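Local coordinates for Sn-glycerol-3-phosphate ABC transporter substrate-binding protein UspB (Mycobacterium tuberculosis, PDB 4MFI), which binds glycerophosphocholine as the substrate-binding subunit of an ABC transporter and probably delivers it to the membrane components for import, at residues S43-P46 against A52-E55; L136-F141 against C302-A307; V148-S153 against A337-Q342; A271-L276 against G344-R349. All coordinates share one frame; numbering follows the deposited sequence.

Contact 1: residues S43-P46 against A52-E55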
loop_
_atom_site.group_PDB
_atom_site.type_symbol
_atom_site.label_atom_id
_atom_site.label_comp_id
_atom_site.label_asym_id
_atom_site.label_seq_id
_atom_site.Cartn_x
_atom_site.Cartn_y
_atom_site.Cartn_z
ATOM N N SER A 43 7.798 -2.070 16.168
ATOM C CA SER A 43 6.575 -1.829 15.414
ATOM C C SER A 43 5.964 -0.473 15.764
ATOM O O SER A 43 6.172 0.050 16.862
ATOM C CB SER A 43 5.561 -2.936 15.711
ATOM O OG SER A 43 4.342 -2.710 15.026
ATOM N N SER A 44 5.217 0.089 14.821
ATOM C CA SER A 44 4.421 1.282 15.082
ATOM C C SER A 44 2.983 0.899 15.425
ATOM O O SER A 44 2.132 1.766 15.621
ATOM C CB SER A 44 4.431 2.203 13.865
ATOM O OG SER A 44 4.031 1.490 12.708
ATOM N N HIS A 45 2.726 -0.404 15.505
ATOM C CA HIS A 45 1.387 -0.916 15.795
ATOM C C HIS A 45 0.352 -0.358 14.817
ATOM O O HIS A 45 -0.635 0.251 15.241
ATOM C CB HIS A 45 0.962 -0.574 17.231
ATOM C CG HIS A 45 2.046 -0.746 18.253
ATOM N ND1 HIS A 45 2.743 -1.924 18.412
ATOM C CD2 HIS A 45 2.542 0.111 19.176
ATOM C CE1 HIS A 45 3.628 -1.783 19.384
ATOM N NE2 HIS A 45 3.525 -0.558 19.867
ATOM N N PRO A 46 0.564 -0.568 13.509
ATOM C CA PRO A 46 -0.319 0.060 12.519
ATOM C C PRO A 46 -1.765 -0.403 12.675
ATOM O O PRO A 46 -2.016 -1.573 12.978
ATOM C CB PRO A 46 0.260 -0.412 11.183
ATOM C CG PRO A 46 0.936 -1.714 11.508
ATOM C CD PRO A 46 1.519 -1.502 12.885
ATOM N N ALA A 52 -3.334 -7.035 19.049
ATOM C CA ALA A 52 -3.218 -8.143 18.106
ATOM C C ALA A 52 -1.779 -8.641 18.039
ATOM O O ALA A 52 -1.533 -9.842 17.945
ATOM C CB ALA A 52 -3.704 -7.729 16.735
ATOM N N GLU A 53 -0.827 -7.711 18.094
ATOM C CA GLU A 53 0.585 -8.076 18.078
ATOM C C GLU A 53 0.989 -8.845 19.339
ATOM O O GLU A 53 1.744 -9.820 19.266
ATOM C CB GLU A 53 1.458 -6.835 17.881
ATOM C CG GLU A 53 1.246 -6.182 16.522
ATOM C CD GLU A 53 2.125 -4.974 16.295
ATOM O OE1 GLU A 53 2.271 -4.163 17.236
ATOM O OE2 GLU A 53 2.667 -4.828 15.168
ATOM N N ARG A 54 0.494 -8.417 20.497
ATOM C CA ARG A 54 0.767 -9.154 21.729
ATOM C C ARG A 54 0.188 -10.570 21.676
ATOM O O ARG A 54 0.791 -11.512 22.192
ATOM C CB ARG A 54 0.247 -8.403 22.953
ATOM C CG ARG A 54 1.064 -7.164 23.288
ATOM C CD ARG A 54 0.645 -6.556 24.618
ATOM N NE ARG A 54 -0.767 -6.181 24.630
ATOM C CZ ARG A 54 -1.225 -4.983 24.281
ATOM N NH1 ARG A 54 -0.382 -4.033 23.894
ATOM N NH2 ARG A 54 -2.526 -4.732 24.323
ATOM N N GLU A 55 -0.973 -10.719 21.045
ATOM C CA GLU A 55 -1.573 -12.038 20.885
ATOM C C GLU A 55 -0.714 -12.916 19.978
ATOM O O GLU A 55 -0.485 -14.090 20.276
ATOM C CB GLU A 55 -3.008 -11.924 20.344
ATOM C CG GLU A 55 -3.620 -13.248 19.872
ATOM C CD GLU A 55 -3.824 -14.267 20.983
ATOM O OE1 GLU A 55 -3.904 -13.870 22.169
ATOM O OE2 GLU A 55 -3.913 -15.478 20.663
#
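A single carboxylate, that of E53, holds both ends of one tight turn: OE1 takes the ring N-H of H45 while OE2 takes the hydroxyl of S43. The turn is an ST turn at the end of strand 39-43, and E53 sits on helix 50-63, so the contact joins a strand of the main sheet to the helix that follows it in this periplasmic-binding-protein fold. S43 closes the turn itself, its OG accepting from H45 N at 2.9 Å, and donates to E53 OE2 at 2.7 Å, on the syn lone pair of that oxygen. The bond from H45 is nearly straight, ND1 lying 2.6 Å from E53 OE1 with an N-H...O angle of 171°. The carboxylate oxygen lies nearly in the ring plane and is met almost along its C-O bond, yet ring and carboxylate planes stand 80° apart. E53 reaches this far because its chain is extended beyond CG (chi2 -179°), bringing the carboxylate from the helix to the turn, where its chain crosses that of H45 at about a right angle. Y150 OH is a further partner of OE2, so both oxygens of this buried acid are engaged. A carboxylate so close would be expected to favour a positively charged imidazole. H45 itself adopts left-handed backbone angles, and its side chain touches L71 and D73 of the adjoining strand 69-73. The turn also folds the chain back over the imidazole: S43 O lies 4.0 Å above the H45 ring plane, over the centre of the ring.

Contact 2: residues L136-F141 against C302-A307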
loop_
_atom_site.group_PDB
_atom_site.type_symbol
_atom_site.label_atom_id
_atom_site.label_comp_id
_atom_site.label_asym_id
_atom_site.label_seq_id
_atom_site.Cartn_x
_atom_site.Cartn_y
_atom_site.Cartn_z
ATOM N N LEU A 136 4.644 -10.369 -1.780
ATOM C CA LEU A 136 6.024 -10.791 -1.577
ATOM C C LEU A 136 6.963 -10.140 -2.600
ATOM O O LEU A 136 8.088 -9.746 -2.259
ATOM C CB LEU A 136 6.135 -12.317 -1.623
ATOM C CG LEU A 136 7.537 -12.861 -1.333
ATOM C CD1 LEU A 136 8.014 -12.427 0.046
ATOM C CD2 LEU A 136 7.542 -14.370 -1.446
ATOM N N ALA A 137 6.497 -10.018 -3.844
ATOM C CA ALA A 137 7.282 -9.385 -4.910
ATOM C C ALA A 137 7.580 -7.917 -4.620
ATOM O O ALA A 137 8.543 -7.359 -5.151
ATOM C CB ALA A 137 6.572 -9.519 -6.249
ATOM N N ASP A 138 6.752 -7.291 -3.783
ATOM C CA ASP A 138 6.961 -5.903 -3.370
ATOM C C ASP A 138 8.343 -5.674 -2.764
ATOM O O ASP A 138 8.856 -4.548 -2.799
ATOM C CB ASP A 138 5.927 -5.490 -2.319
ATOM C CG ASP A 138 4.546 -5.261 -2.894
ATOM O OD1 ASP A 138 4.416 -4.822 -4.061
ATOM O OD2 ASP A 138 3.573 -5.501 -2.155
ATOM N N TYR A 139 8.939 -6.725 -2.192
ATOM C CA TYR A 139 10.223 -6.587 -1.493
ATOM C C TYR A 139 11.385 -7.203 -2.244
ATOM O O TYR A 139 12.456 -7.427 -1.675
ATOM C CB TYR A 139 10.143 -7.172 -0.076
ATOM C CG TYR A 139 8.955 -6.639 0.680
ATOM C CD1 TYR A 139 8.930 -5.327 1.146
ATOM C CD2 TYR A 139 7.840 -7.436 0.908
ATOM C CE1 TYR A 139 7.824 -4.830 1.822
ATOM C CE2 TYR A 139 6.742 -6.953 1.585
ATOM C CZ TYR A 139 6.734 -5.653 2.040
ATOM O OH TYR A 139 5.624 -5.183 2.711
ATOM N N GLU A 140 11.166 -7.490 -3.523
ATOM C CA GLU A 140 12.189 -8.105 -4.350
ATOM C C GLU A 140 12.979 -7.041 -5.093
ATOM O O GLU A 140 12.415 -6.088 -5.642
ATOM C CB GLU A 140 11.559 -9.094 -5.338
ATOM C CG GLU A 140 12.566 -9.854 -6.189
ATOM C CD GLU A 140 12.673 -9.308 -7.605
ATOM O OE1 GLU A 140 13.757 -9.422 -8.216
ATOM O OE2 GLU A 140 11.666 -8.768 -8.113
ATOM N N PHE A 141 14.292 -7.187 -5.076
ATOM C CA PHE A 141 15.138 -6.368 -5.914
ATOM C C PHE A 141 16.330 -7.177 -6.369
ATOM O O PHE A 141 17.039 -7.773 -5.546
ATOM C CB PHE A 141 15.603 -5.118 -5.190
ATOM C CG PHE A 141 16.418 -4.213 -6.054
ATOM C CD1 PHE A 141 15.831 -3.547 -7.121
ATOM C CD2 PHE A 141 17.768 -4.044 -5.822
ATOM C CE1 PHE A 141 16.580 -2.720 -7.936
ATOM C CE2 PHE A 141 18.528 -3.216 -6.626
ATOM C CZ PHE A 141 17.935 -2.553 -7.688
ATOM N N CYS A 302 -3.884 -1.885 -10.163
ATOM C CA CYS A 302 -4.109 -1.579 -8.760
ATOM C C CYS A 302 -2.829 -1.870 -7.994
ATOM O O CYS A 302 -2.340 -2.991 -8.025
ATOM C CB CYS A 302 -5.239 -2.446 -8.209
ATOM S SG CYS A 302 -5.644 -2.089 -6.479
ATOM N N PRO A 303 -2.279 -0.863 -7.300
ATOM C CA PRO A 303 -1.055 -1.092 -6.531
ATOM C C PRO A 303 -1.365 -1.702 -5.176
ATOM O O PRO A 303 -2.523 -1.769 -4.747
ATOM C CB PRO A 303 -0.515 0.326 -6.328
ATOM C CG PRO A 303 -1.767 1.143 -6.210
ATOM C CD PRO A 303 -2.724 0.540 -7.216
ATOM N N THR A 304 -0.318 -2.148 -4.502
ATOM C CA THR A 304 -0.431 -2.510 -3.101
ATOM C C THR A 304 0.225 -1.415 -2.267
ATOM O O THR A 304 0.845 -0.496 -2.809
ATOM C CB THR A 304 0.263 -3.827 -2.837
ATOM O OG1 THR A 304 1.642 -3.669 -3.163
ATOM C CG2 THR A 304 -0.340 -4.924 -3.712
ATOM N N GLY A 305 0.089 -1.508 -0.949
ATOM C CA GLY A 305 0.643 -0.514 -0.052
ATOM C C GLY A 305 0.848 -1.092 1.331
ATOM O O GLY A 305 0.499 -2.247 1.592
ATOM N N GLY A 306 1.415 -0.293 2.226
ATOM C CA GLY A 306 1.628 -0.725 3.598
ATOM C C GLY A 306 3.065 -1.096 3.912
ATOM O O GLY A 306 3.997 -0.561 3.309
ATOM N N ALA A 307 3.245 -2.025 4.849
ATOM C CA ALA A 307 4.565 -2.288 5.421
ATOM C C ALA A 307 4.862 -3.766 5.625
ATOM O O ALA A 307 3.951 -4.588 5.798
ATOM C CB ALA A 307 4.716 -1.544 6.743
HETATM O O HOH W 1 5.567 -2.569 2.117
#
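D138 and T304 extend toward each other from opposite directions, and T304 OG1 gives its proton to D138 OD2 at 2.8 Å. The hydroxyl approaches on the syn side of that oxygen but 27° out of the carboxylate plane, with D138 OD1 3.1 Å from T304 OG1. Because OG1 lies between the backbone N and the carbonyl carbon (chi1 61°), the T304 hydroxyl faces the acid. R152 forms a salt bridge with D138 OD2, so this oxygen receives both a hydroxyl and a guanidinium group. The neighbouring Y139 turns its ring against D138, whose CB stands 4.1 Å above the ring centre, and sends its phenol toward the other end of residues 302-307. There Y139 OH comes to 3.3 Å from A307 C, obliquely to the ring. A water completes the link, 2.7 Å from Y139 OH and donating to G306 O at 2.8 Å. W105 meets the Y139 ring edge-to-face. D138 and Y139 are the middle residues of a type I turn between helix 133-137 and strand 140-141, while residues 302-307 lead into strand 307-310: the contact fixes a helix-turn-strand corner to the mixed central sheet of the periplasmic-binding-protein fold.

Contact 3: residues V148-S153 against A337-Q342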
loop_
_atom_site.group_PDB
_atom_site.type_symbol
_atom_site.label_atom_id
_atom_site.label_comp_id
_atom_site.label_asym_id
_atom_site.label_seq_id
_atom_site.Cartn_x
_atom_site.Cartn_y
_atom_site.Cartn_z
ATOM N N VAL A 148 9.131 -9.344 4.432
ATOM C CA VAL A 148 7.959 -10.202 4.283
ATOM C C VAL A 148 6.728 -9.321 4.544
ATOM O O VAL A 148 6.717 -8.552 5.501
ATOM C CB VAL A 148 8.024 -11.370 5.302
ATOM C CG1 VAL A 148 6.741 -12.198 5.300
ATOM C CG2 VAL A 148 9.235 -12.257 5.031
ATOM N N PRO A 149 5.688 -9.420 3.697
ATOM C CA PRO A 149 4.513 -8.558 3.894
ATOM C C PRO A 149 3.824 -8.810 5.233
ATOM O O PRO A 149 3.737 -9.963 5.669
ATOM C CB PRO A 149 3.584 -8.964 2.745
ATOM C CG PRO A 149 3.998 -10.375 2.408
ATOM C CD PRO A 149 5.498 -10.362 2.580
ATOM N N TYR A 150 3.338 -7.747 5.871
ATOM C CA TYR A 150 2.785 -7.845 7.222
ATOM C C TYR A 150 1.475 -7.067 7.358
ATOM O O TYR A 150 0.429 -7.649 7.646
ATOM C CB TYR A 150 3.819 -7.329 8.217
ATOM C CG TYR A 150 3.402 -7.286 9.673
ATOM C CD1 TYR A 150 3.249 -8.456 10.416
ATOM C CD2 TYR A 150 3.221 -6.069 10.323
ATOM C CE1 TYR A 150 2.904 -8.412 11.761
ATOM C CE2 TYR A 150 2.876 -6.014 11.668
ATOM C CZ TYR A 150 2.717 -7.185 12.381
ATOM O OH TYR A 150 2.389 -7.130 13.718
ATOM N N ALA A 151 1.534 -5.753 7.148
ATOM C CA ALA A 151 0.357 -4.888 7.263
ATOM C C ALA A 151 0.115 -4.243 5.906
ATOM O O ALA A 151 0.636 -3.163 5.618
ATOM C CB ALA A 151 0.583 -3.822 8.329
ATOM N N ARG A 152 -0.649 -4.929 5.060
ATOM C CA ARG A 152 -0.764 -4.558 3.653
ATOM C C ARG A 152 -2.170 -4.102 3.285
ATOM O O ARG A 152 -3.155 -4.582 3.841
ATOM C CB ARG A 152 -0.328 -5.725 2.755
ATOM C CG ARG A 152 1.047 -6.335 3.128
ATOM C CD ARG A 152 2.193 -5.295 3.206
ATOM N NE ARG A 152 2.123 -4.433 2.037
ATOM C CZ ARG A 152 2.671 -4.702 0.856
ATOM N NH1 ARG A 152 3.470 -5.757 0.692
ATOM N NH2 ARG A 152 2.445 -3.880 -0.156
ATOM N N SER A 153 -2.240 -3.176 2.333
ATOM C CA SER A 153 -3.490 -2.579 1.888
ATOM C C SER A 153 -3.438 -2.419 0.378
ATOM O O SER A 153 -2.385 -2.606 -0.236
ATOM C CB SER A 153 -3.616 -1.195 2.502
ATOM O OG SER A 153 -2.504 -0.414 2.095
ATOM N N ALA A 337 -4.571 -14.180 8.902
ATOM C CA ALA A 337 -6.029 -14.089 8.926
ATOM C C ALA A 337 -6.489 -13.380 10.194
ATOM O O ALA A 337 -7.310 -12.461 10.138
ATOM C CB ALA A 337 -6.659 -15.471 8.828
ATOM N N TYR A 338 -5.946 -13.800 11.335
ATOM C CA TYR A 338 -6.248 -13.153 12.610
ATOM C C TYR A 338 -5.896 -11.664 12.601
ATOM O O TYR A 338 -6.713 -10.819 12.995
ATOM C CB TYR A 338 -5.531 -13.860 13.764
ATOM C CG TYR A 338 -5.610 -13.102 15.067
ATOM C CD1 TYR A 338 -6.768 -13.121 15.835
ATOM C CD2 TYR A 338 -4.531 -12.351 15.520
ATOM C CE1 TYR A 338 -6.843 -12.416 17.023
ATOM C CE2 TYR A 338 -4.593 -11.647 16.700
ATOM C CZ TYR A 338 -5.749 -11.678 17.448
ATOM O OH TYR A 338 -5.808 -10.971 18.625
ATOM N N PHE A 339 -4.685 -11.343 12.150
ATOM C CA PHE A 339 -4.243 -9.956 12.097
ATOM C C PHE A 339 -5.191 -9.121 11.234
ATOM O O PHE A 339 -5.576 -8.007 11.613
ATOM C CB PHE A 339 -2.812 -9.877 11.560
ATOM C CG PHE A 339 -2.179 -8.521 11.709
ATOM C CD1 PHE A 339 -1.736 -8.077 12.950
ATOM C CD2 PHE A 339 -1.988 -7.705 10.602
ATOM C CE1 PHE A 339 -1.137 -6.833 13.089
ATOM C CE2 PHE A 339 -1.390 -6.457 10.735
ATOM C CZ PHE A 339 -0.967 -6.023 11.985
ATOM N N SER A 340 -5.573 -9.673 10.086
ATOM C CA SER A 340 -6.513 -9.019 9.175
ATOM C C SER A 340 -7.862 -8.748 9.839
ATOM O O SER A 340 -8.407 -7.649 9.733
ATOM C CB SER A 340 -6.713 -9.878 7.919
ATOM O OG SER A 340 -7.701 -9.316 7.072
ATOM N N GLN A 341 -8.402 -9.751 10.523
ATOM C CA GLN A 341 -9.692 -9.602 11.195
ATOM C C GLN A 341 -9.658 -8.532 12.282
ATOM O O GLN A 341 -10.652 -7.845 12.522
ATOM C CB GLN A 341 -10.127 -10.938 11.799
ATOM C CG GLN A 341 -10.429 -11.996 10.758
ATOM C CD GLN A 341 -10.306 -13.407 11.297
ATOM O OE1 GLN A 341 -10.317 -13.633 12.512
ATOM N NE2 GLN A 341 -10.182 -14.370 10.391
ATOM N N GLN A 342 -8.506 -8.385 12.926
ATOM C CA GLN A 342 -8.368 -7.444 14.030
ATOM C C GLN A 342 -8.077 -6.011 13.590
ATOM O O GLN A 342 -8.390 -5.068 14.320
ATOM C CB GLN A 342 -7.272 -7.913 14.992
ATOM C CG GLN A 342 -7.605 -9.198 15.725
ATOM C CD GLN A 342 -8.873 -9.072 16.541
ATOM O OE1 GLN A 342 -9.025 -8.135 17.326
ATOM N NE2 GLN A 342 -9.795 -10.007 16.354
#
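Y150 is the first residue of 148-153 to meet F339 of helix 333-343, and it does so at a classic beta bulge: Y150 and A151 both face A307 in the neighbouring strand, where the long strand 144-160 of the central sheet turns a corner. L56 of helix 50-63 also touches F339, placing the phenylalanine in a buried layer between two helices and the sheet. The Y150 side chain stands with CG anti to the backbone N (chi1 177°), which carries its ring out beside the helix. The ring of F339 comes across it at about a right angle between side-chain directions. Their planes are nevertheless only 35° apart and the centroids 4.7 Å, an oblique aromatic pair in which F339 CE2 lies over one face of the tyrosine. Contact runs along the outer half of the phenol, with Y150 CE2 3.9 Å from F339 CZ and Y150 OH 3.6 Å from F339 CE1. The hydroxyl finds its polar partner elsewhere, in the carboxylate of E53, so F339 packs obliquely over a phenol whose hydroxyl is held by E53. The backbone of the bulge takes part as well: Y150 O lies 3.8 Å from F339 CE2. Next in sequence, the methyl of A151 meets that same carbon from the rim, near the phenylalanine plane, with CB 4.1 Å from F339 CE2. Past the bulge the chain swings round, and R152 sends its guanidinium away from the helix while its carbonyl O accepts from the backbone N of L346.

Contact 4: residues A271-L276 against G344-R349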
loop_
_atom_site.group_PDB
_atom_site.type_symbol
_atom_site.label_atom_id
_atom_site.label_comp_id
_atom_site.label_asym_id
_atom_site.label_seq_id
_atom_site.Cartn_x
_atom_site.Cartn_y
_atom_site.Cartn_z
ATOM N N ALA A 271 -9.903 5.077 -2.241
ATOM C CA ALA A 271 -9.245 5.243 -0.957
ATOM C C ALA A 271 -8.702 3.894 -0.513
ATOM O O ALA A 271 -8.930 2.886 -1.168
ATOM C CB ALA A 271 -10.221 5.807 0.073
ATOM N N SER A 272 -7.989 3.864 0.602
ATOM C CA SER A 272 -7.411 2.605 1.050
ATOM C C SER A 272 -8.455 1.609 1.527
ATOM O O SER A 272 -9.504 1.988 2.065
ATOM C CB SER A 272 -6.420 2.864 2.181
ATOM O OG SER A 272 -5.776 1.671 2.582
ATOM N N THR A 273 -8.147 0.326 1.346
ATOM C CA THR A 273 -8.886 -0.736 2.020
ATOM C C THR A 273 -8.852 -0.528 3.539
ATOM O O THR A 273 -9.749 -0.980 4.257
ATOM C CB THR A 273 -8.309 -2.130 1.676
ATOM O OG1 THR A 273 -6.884 -2.116 1.845
ATOM C CG2 THR A 273 -8.626 -2.496 0.245
ATOM N N GLY A 274 -7.825 0.169 4.025
ATOM C CA GLY A 274 -7.702 0.456 5.444
ATOM C C GLY A 274 -8.788 1.374 5.973
ATOM O O GLY A 274 -8.989 1.471 7.189
ATOM N N SER A 275 -9.489 2.049 5.067
ATOM C CA SER A 275 -10.567 2.953 5.448
ATOM C C SER A 275 -11.925 2.269 5.493
ATOM O O SER A 275 -12.915 2.888 5.890
ATOM C CB SER A 275 -10.633 4.143 4.489
ATOM O OG SER A 275 -9.486 4.959 4.634
ATOM N N LEU A 276 -11.979 1.002 5.092
ATOM C CA LEU A 276 -13.257 0.298 4.980
ATOM C C LEU A 276 -14.034 0.236 6.300
ATOM O O LEU A 276 -15.229 0.537 6.334
ATOM C CB LEU A 276 -13.064 -1.105 4.388
ATOM C CG LEU A 276 -14.317 -1.969 4.209
ATOM C CD1 LEU A 276 -15.366 -1.267 3.343
ATOM C CD2 LEU A 276 -13.961 -3.327 3.613
ATOM N N GLY A 344 -8.004 -4.781 9.838
ATOM C CA GLY A 344 -8.464 -4.297 8.549
ATOM C C GLY A 344 -7.418 -4.376 7.454
ATOM O O GLY A 344 -7.723 -4.106 6.287
ATOM N N TYR A 345 -6.186 -4.735 7.814
ATOM C CA TYR A 345 -5.179 -5.050 6.804
ATOM C C TYR A 345 -5.561 -6.359 6.123
ATOM O O TYR A 345 -6.427 -7.088 6.610
ATOM C CB TYR A 345 -3.767 -5.099 7.410
ATOM C CG TYR A 345 -3.303 -3.728 7.815
ATOM C CD1 TYR A 345 -2.978 -2.777 6.855
ATOM C CD2 TYR A 345 -3.225 -3.362 9.153
ATOM C CE1 TYR A 345 -2.580 -1.504 7.215
ATOM C CE2 TYR A 345 -2.824 -2.091 9.519
ATOM C CZ TYR A 345 -2.506 -1.167 8.550
ATOM O OH TYR A 345 -2.111 0.100 8.911
ATOM N N LEU A 346 -4.938 -6.647 4.989
ATOM C CA LEU A 346 -5.334 -7.783 4.166
ATOM C C LEU A 346 -4.493 -9.019 4.486
ATOM O O LEU A 346 -3.298 -8.902 4.752
ATOM C CB LEU A 346 -5.199 -7.412 2.686
ATOM C CG LEU A 346 -5.988 -6.162 2.283
ATOM C CD1 LEU A 346 -5.747 -5.790 0.827
ATOM C CD2 LEU A 346 -7.472 -6.362 2.555
ATOM N N PRO A 347 -5.108 -10.215 4.459
ATOM C CA PRO A 347 -4.319 -11.433 4.687
ATOM C C PRO A 347 -3.223 -11.566 3.632
ATOM O O PRO A 347 -3.493 -11.358 2.443
ATOM C CB PRO A 347 -5.354 -12.562 4.542
ATOM C CG PRO A 347 -6.689 -11.900 4.748
ATOM C CD PRO A 347 -6.530 -10.503 4.225
ATOM N N VAL A 348 -2.004 -11.902 4.054
ATOM C CA VAL A 348 -0.874 -11.901 3.129
ATOM C C VAL A 348 -0.582 -13.280 2.536
ATOM O O VAL A 348 0.330 -13.421 1.717
ATOM C CB VAL A 348 0.402 -11.322 3.785
ATOM C CG1 VAL A 348 0.107 -9.954 4.405
ATOM C CG2 VAL A 348 0.966 -12.276 4.841
ATOM N N ARG A 349 -1.363 -14.283 2.944
ATOM C CA ARG A 349 -1.190 -15.652 2.470
ATOM C C ARG A 349 -2.368 -16.072 1.617
ATOM O O ARG A 349 -3.523 -15.831 1.994
ATOM C CB ARG A 349 -1.069 -16.624 3.654
ATOM C CG ARG A 349 0.156 -16.393 4.534
ATOM C CD ARG A 349 1.439 -16.819 3.833
ATOM N NE ARG A 349 1.490 -18.270 3.741
ATOM C CZ ARG A 349 2.243 -19.046 4.513
ATOM N NH1 ARG A 349 3.042 -18.514 5.434
ATOM N NH2 ARG A 349 2.195 -20.358 4.360
HETATM O O HOH W 2 -6.262 -2.722 4.356
HETATM O O HOH W 3 -10.097 -3.566 5.210
#
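G344 O is met by two waters that tie it to T273. The first donates to G344 O at 2.8 Å and lies 2.7 Å from T273 OG1. The second lies 2.7 Å from G344 O and 2.8 Å from T273 O, although it has more acceptors within reach than protons to give, so this second bridge is less certain. The two carbonyls themselves, T273 O and G344 O, stay 4.2 Å apart, and the polar link between them runs through water. T273 OG1 has a further partner in the backbone N of T154, so the hydroxyl has a backbone N-H and a water as polar partners. Chi1 of 49° places that hydroxyl on the side of L346, whose CD1 packs 4.0 Å from T273 OG1 as the two side chains cross at about a right angle; chi2 of 176° sets CD1, the branch that touches T273 OG1, anti to CA. In the periplasmic-binding-protein fold this is where strand 268-272 of the central sheet ends and where the chain leaves helix 333-343 through G344 with positive phi. Both segments also lean on strand 144-160: T273 is bonded through its backbone to T154, and L346 to R152. A371 of helix 366-374 touches both T273 and L346, covering the apolar part of the contact. Within the turn that follows the strand, T273 O also accepts from L276 N at 3.1 Å. Just before it, S272 makes an ST turn, OG accepting from G274 N at 2.9 Å with an N-H...O angle of 160°.

In the fold
The mixed sheet is what the contacts have in common: contact 3 lies on strand 144-160, contacts 2 and 4 reach the same sheet, and contact 1 starts at the end of strand 39-43. Contacts 3 and 4 are closest, with centres 8 Å apart, and use helix 333-343 and the loop that follows it, respectively. Contact 1 lies about 10 Å from contact 3, centre to centre, and touches it through E53 and Y150, whereas contacts 1 and 2 are about 20 Å apart and do not touch. Contact 1 closes before the others open; contacts 2, 3 and 4 cross along the chain, so segments remote in sequence are interlocked around the middle of the binding protein.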